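Peroxinectin A (Dictyostelium discoideum, PDB 6ERC) uses hydrogen peroxide to oxidise phenolic donors, iodide and thiocyanate at its haem, as a secreted glycoprotein of the animal haem peroxidase family. Local coordinates at residues Q263-T266 against Y267-L271; T488-A491 against E492-R496. One frame throughout, in Å; residues are numbered along the deposited sequence.

Interaction 1: residues Q263-T266 against Y267-L271; sequences QKIT and YDEYL
Ile265 O takes two backbone N-H groups at once, and here helix 247-275 departs from regular alpha geometry. The shorter bond comes from Tyr270 N at 2.8 Å, five residues on, with an N-H...O angle of 161°. Glu269 N reaches the same Ile265 O at 3.0 Å, but from 45° above the carbonyl plane. The next bond again spans five residues, Leu271 N to Thr266 O at 2.8 Å, whereas Tyr267 and Asp268 still give their N-H groups to Gln263 and Lys264 in the ordinary i to i+4 pattern. Among the side chains, Lys264 runs out extended past Asp268, whose OD2 rests 3.4 Å from Lys264 CG. The charged ends stay apart, Lys264 NZ and Asp268 OD2 being 4.7 Å from each other. One residue along, Glu269, extended beyond CG, crosses Ile265 and sets OE1 3.5 Å from Ile265 CG1. Thr266 and Tyr267 run side by side, the methyl CG2 of Thr266 lying 3.6 Å from Tyr267 CD1. Leu271 CD1 sits over the centre of the Tyr267 ring on one face, 3.6 Å above its plane. Polar ends find partners farther off: Glu269 OE1 in Phe490 N, Thr266 OG1 in Ile262 O, and Tyr267 OH in Phe462 O and Thr465 OG1 of helix 452-467. Tyr270 starts toward the preceding turn, but with chi1 at -177° its ring leads away, stacking on Phe72 and touching the haem. The paired i to i+5 bonds mark a pi-type turn, a local widening of an alpha-helix, in the helix that gives Tyr270 to the haem pocket.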
# COMPACT_ATOMS: atom_id res chain seq x y z
N GLN A 263 -4.41 -4.41 -13.09
CA GLN A 263 -4.77 -3.06 -13.51
C GLN A 263 -6.28 -2.89 -13.62
O GLN A 263 -6.83 -1.89 -13.16
CB GLN A 263 -4.09 -2.74 -14.84
CG GLN A 263 -2.58 -2.57 -14.73
CD GLN A 263 -1.94 -2.19 -16.05
OE1 GLN A 263 -2.58 -2.24 -17.10
NE2 GLN A 263 -0.67 -1.81 -15.99
N LYS A 264 -6.97 -3.87 -14.23
CA LYS A 264 -8.40 -3.71 -14.49
C LYS A 264 -9.19 -3.63 -13.19
O LYS A 264 -10.11 -2.80 -13.06
CB LYS A 264 -8.91 -4.85 -15.36
CG LYS A 264 -10.30 -4.60 -15.94
CD LYS A 264 -10.85 -5.83 -16.63
CE LYS A 264 -12.20 -5.56 -17.27
NZ LYS A 264 -12.79 -6.81 -17.85
N ILE A 265 -8.87 -4.49 -12.22
CA ILE A 265 -9.56 -4.44 -10.94
C ILE A 265 -9.35 -3.09 -10.27
O ILE A 265 -10.26 -2.55 -9.62
CB ILE A 265 -9.09 -5.60 -10.04
CG1 ILE A 265 -9.62 -6.93 -10.57
CG2 ILE A 265 -9.54 -5.39 -8.59
CD1 ILE A 265 -9.00 -8.15 -9.93
N THR A 266 -8.16 -2.52 -10.42
CA THR A 266 -7.87 -1.24 -9.79
C THR A 266 -8.75 -0.13 -10.37
O THR A 266 -9.38 0.63 -9.63
CB THR A 266 -6.39 -0.90 -9.96
OG1 THR A 266 -5.59 -1.91 -9.33
CG2 THR A 266 -6.06 0.46 -9.34
N TYR A 267 -8.81 -0.03 -11.70
CA TYR A 267 -9.45 1.11 -12.34
C TYR A 267 -10.91 0.88 -12.69
O TYR A 267 -11.61 1.85 -13.02
CB TYR A 267 -8.69 1.49 -13.62
CG TYR A 267 -7.40 2.22 -13.34
CD1 TYR A 267 -6.33 1.59 -12.72
CD2 TYR A 267 -7.24 3.55 -13.71
CE1 TYR A 267 -5.15 2.25 -12.47
CE2 TYR A 267 -6.06 4.22 -13.47
CZ TYR A 267 -5.02 3.57 -12.85
OH TYR A 267 -3.84 4.23 -12.60
N ASP A 268 -11.40 -0.36 -12.65
CA ASP A 268 -12.81 -0.64 -12.87
C ASP A 268 -13.58 -0.90 -11.59
O ASP A 268 -14.79 -0.65 -11.54
CB ASP A 268 -12.99 -1.84 -13.81
CG ASP A 268 -12.72 -1.50 -15.26
OD1 ASP A 268 -12.36 -0.34 -15.56
OD2 ASP A 268 -12.87 -2.40 -16.12
N GLU A 269 -12.90 -1.38 -10.54
CA GLU A 269 -13.55 -1.70 -9.28
C GLU A 269 -13.04 -0.86 -8.12
O GLU A 269 -13.83 -0.21 -7.43
CB GLU A 269 -13.38 -3.19 -8.96
CG GLU A 269 -14.16 -4.11 -9.88
CD GLU A 269 -13.98 -5.57 -9.53
OE1 GLU A 269 -12.93 -6.15 -9.90
OE2 GLU A 269 -14.88 -6.14 -8.88
N TYR A 270 -11.72 -0.84 -7.89
CA TYR A 270 -11.19 -0.22 -6.68
C TYR A 270 -11.39 1.29 -6.70
O TYR A 270 -11.98 1.86 -5.78
CB TYR A 270 -9.70 -0.56 -6.53
CG TYR A 270 -9.09 0.01 -5.26
CD1 TYR A 270 -9.26 -0.63 -4.04
CD2 TYR A 270 -8.34 1.18 -5.29
CE1 TYR A 270 -8.71 -0.12 -2.89
CE2 TYR A 270 -7.78 1.70 -4.14
CZ TYR A 270 -7.97 1.04 -2.94
OH TYR A 270 -7.42 1.56 -1.79
N LEU A 271 -10.91 1.96 -7.74
CA LEU A 271 -10.93 3.41 -7.77
C LEU A 271 -12.36 3.94 -7.85
O LEU A 271 -12.69 4.91 -7.15
CB LEU A 271 -10.09 3.94 -8.93
CG LEU A 271 -8.59 3.64 -8.83
CD1 LEU A 271 -7.86 4.12 -10.08
CD2 LEU A 271 -7.98 4.29 -7.59

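Interaction 2: residues T488-A491 against E492-R496; sequences TTFA and EVIKR
Thr489 O accepts the N-H of Val493 at 3.1 Å, nearly straight on to the carbonyl, and a weak second bond from Glu492 N, as the first turn of helix 490-497 winds up. Thr489 occupies the N-cap position of this short C-terminal helix of the peroxidase domain, and Ile494 N to Phe490 O and Lys495 N to Ala491 O carry on the i to i+4 ladder. Phe490 and Ile494 meet one turn apart on the buried side: Ile494 CD1 stands over the centre of the Phe490 ring, 4.2 Å from its centroid and 10° off the normal, a CH-pi contact. That ring also meets Trp75 of helix 70-80. Glu492 and Lys495 form a salt bridge, Lys495 NZ to Glu492 OE2 at 3.1 Å; the lysine reaches it with an extended chain, the glutamate by bending at chi2 (-61°), and NZ approaches from above the carboxylate plane. Ahead of the helix, Thr488 lays its methyl CG2 against Glu492 CB at 3.5 Å and near Val493 CG2 as well. Arg496, bent at chi2 and chi3, brings its guanidinium back towards Thr488 from the opposite direction, where NH1 bonds to Glu486 O and NH2 makes a salt bridge to Asp230. Val493 CG2 lies 4.0 Å above the guanidinium plane, offset toward its rim, and Thr488 CG2 lies over a face of the same group, nearest to Arg496 NH1 at 3.2 Å.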
# COMPACT_ATOMS: atom_id res chain seq x y z
N THR A 488 -11.28 -10.76 -15.87
CA THR A 488 -12.65 -10.58 -15.42
C THR A 488 -12.67 -9.74 -14.14
O THR A 488 -11.67 -9.10 -13.79
CB THR A 488 -13.31 -11.94 -15.18
OG1 THR A 488 -14.68 -11.76 -14.82
CG2 THR A 488 -12.59 -12.71 -14.09
N THR A 489 -13.80 -9.73 -13.44
CA THR A 489 -13.90 -9.01 -12.18
C THR A 489 -13.20 -9.79 -11.07
O THR A 489 -12.97 -11.00 -11.16
CB THR A 489 -15.36 -8.77 -11.79
OG1 THR A 489 -16.04 -10.03 -11.65
CG2 THR A 489 -16.06 -7.92 -12.83
N PHE A 490 -12.85 -9.06 -10.00
CA PHE A 490 -12.15 -9.68 -8.88
C PHE A 490 -12.94 -10.85 -8.31
O PHE A 490 -12.37 -11.90 -7.98
CB PHE A 490 -11.90 -8.62 -7.80
CG PHE A 490 -10.99 -9.06 -6.69
CD1 PHE A 490 -10.11 -10.12 -6.84
CD2 PHE A 490 -11.01 -8.40 -5.47
CE1 PHE A 490 -9.28 -10.51 -5.80
CE2 PHE A 490 -10.18 -8.78 -4.44
CZ PHE A 490 -9.32 -9.84 -4.60
N ALA A 491 -14.26 -10.71 -8.21
CA ALA A 491 -15.09 -11.77 -7.65
C ALA A 491 -14.95 -13.06 -8.44
O ALA A 491 -14.92 -14.15 -7.87
CB ALA A 491 -16.55 -11.33 -7.59
N GLU A 492 -14.87 -12.95 -9.77
CA GLU A 492 -14.76 -14.14 -10.60
C GLU A 492 -13.36 -14.75 -10.56
O GLU A 492 -13.21 -15.97 -10.69
CB GLU A 492 -15.15 -13.81 -12.05
CG GLU A 492 -16.65 -13.65 -12.24
CD GLU A 492 -17.43 -14.92 -11.91
OE1 GLU A 492 -16.83 -16.02 -11.98
OE2 GLU A 492 -18.63 -14.82 -11.58
N VAL A 493 -12.32 -13.92 -10.38
CA VAL A 493 -10.99 -14.47 -10.17
C VAL A 493 -10.96 -15.32 -8.91
O VAL A 493 -10.30 -16.36 -8.86
CB VAL A 493 -9.95 -13.33 -10.11
CG1 VAL A 493 -8.56 -13.89 -9.83
CG2 VAL A 493 -9.95 -12.52 -11.40
N ILE A 494 -11.69 -14.89 -7.87
CA ILE A 494 -11.74 -15.66 -6.63
C ILE A 494 -12.34 -17.03 -6.89
O ILE A 494 -11.81 -18.06 -6.45
CB ILE A 494 -12.54 -14.88 -5.56
CG1 ILE A 494 -11.76 -13.65 -5.11
CG2 ILE A 494 -12.85 -15.77 -4.36
CD1 ILE A 494 -12.60 -12.63 -4.36
N LYS A 495 -13.46 -17.07 -7.61
CA LYS A 495 -14.11 -18.35 -7.91
C LYS A 495 -13.20 -19.24 -8.74
O LYS A 495 -13.08 -20.44 -8.46
CB LYS A 495 -15.43 -18.09 -8.64
CG LYS A 495 -16.44 -17.28 -7.84
CD LYS A 495 -17.62 -16.89 -8.72
CE LYS A 495 -18.63 -16.03 -7.96
NZ LYS A 495 -19.78 -15.66 -8.83
N ARG A 496 -12.56 -18.68 -9.76
CA ARG A 496 -11.67 -19.45 -10.61
C ARG A 496 -10.54 -20.09 -9.82
O ARG A 496 -10.04 -21.16 -10.21
CB ARG A 496 -11.09 -18.56 -11.71
CG ARG A 496 -11.88 -18.58 -13.00
CD ARG A 496 -11.84 -17.24 -13.73
NE ARG A 496 -10.53 -16.59 -13.69
CZ ARG A 496 -10.18 -15.59 -14.49
NH1 ARG A 496 -11.02 -15.13 -15.40
NH2 ARG A 496 -8.97 -15.04 -14.38

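Overall arrangement
Interactions 1 and 2 touch directly, although more than 200 residues of chain separate them; their centres are 13 Å apart. The polar link is the hydrogen bond of 2.9 Å from Phe490 N to Glu269 OE1, which brings a side chain of helix 247-275 to the start of helix 490-497. Beside it, Ile265 CD1 packs on Phe490 CB at 3.6 Å, and Ile265 also touches helix 70-80. Residues 263-271 are the nearer to the haem, with the Tyr270 side chain about 4 Å from it, whereas the Phe490 side chain is about 12 Å from it. Interaction 2 packs against the helix that carries Tyr270, away from the annotated sites.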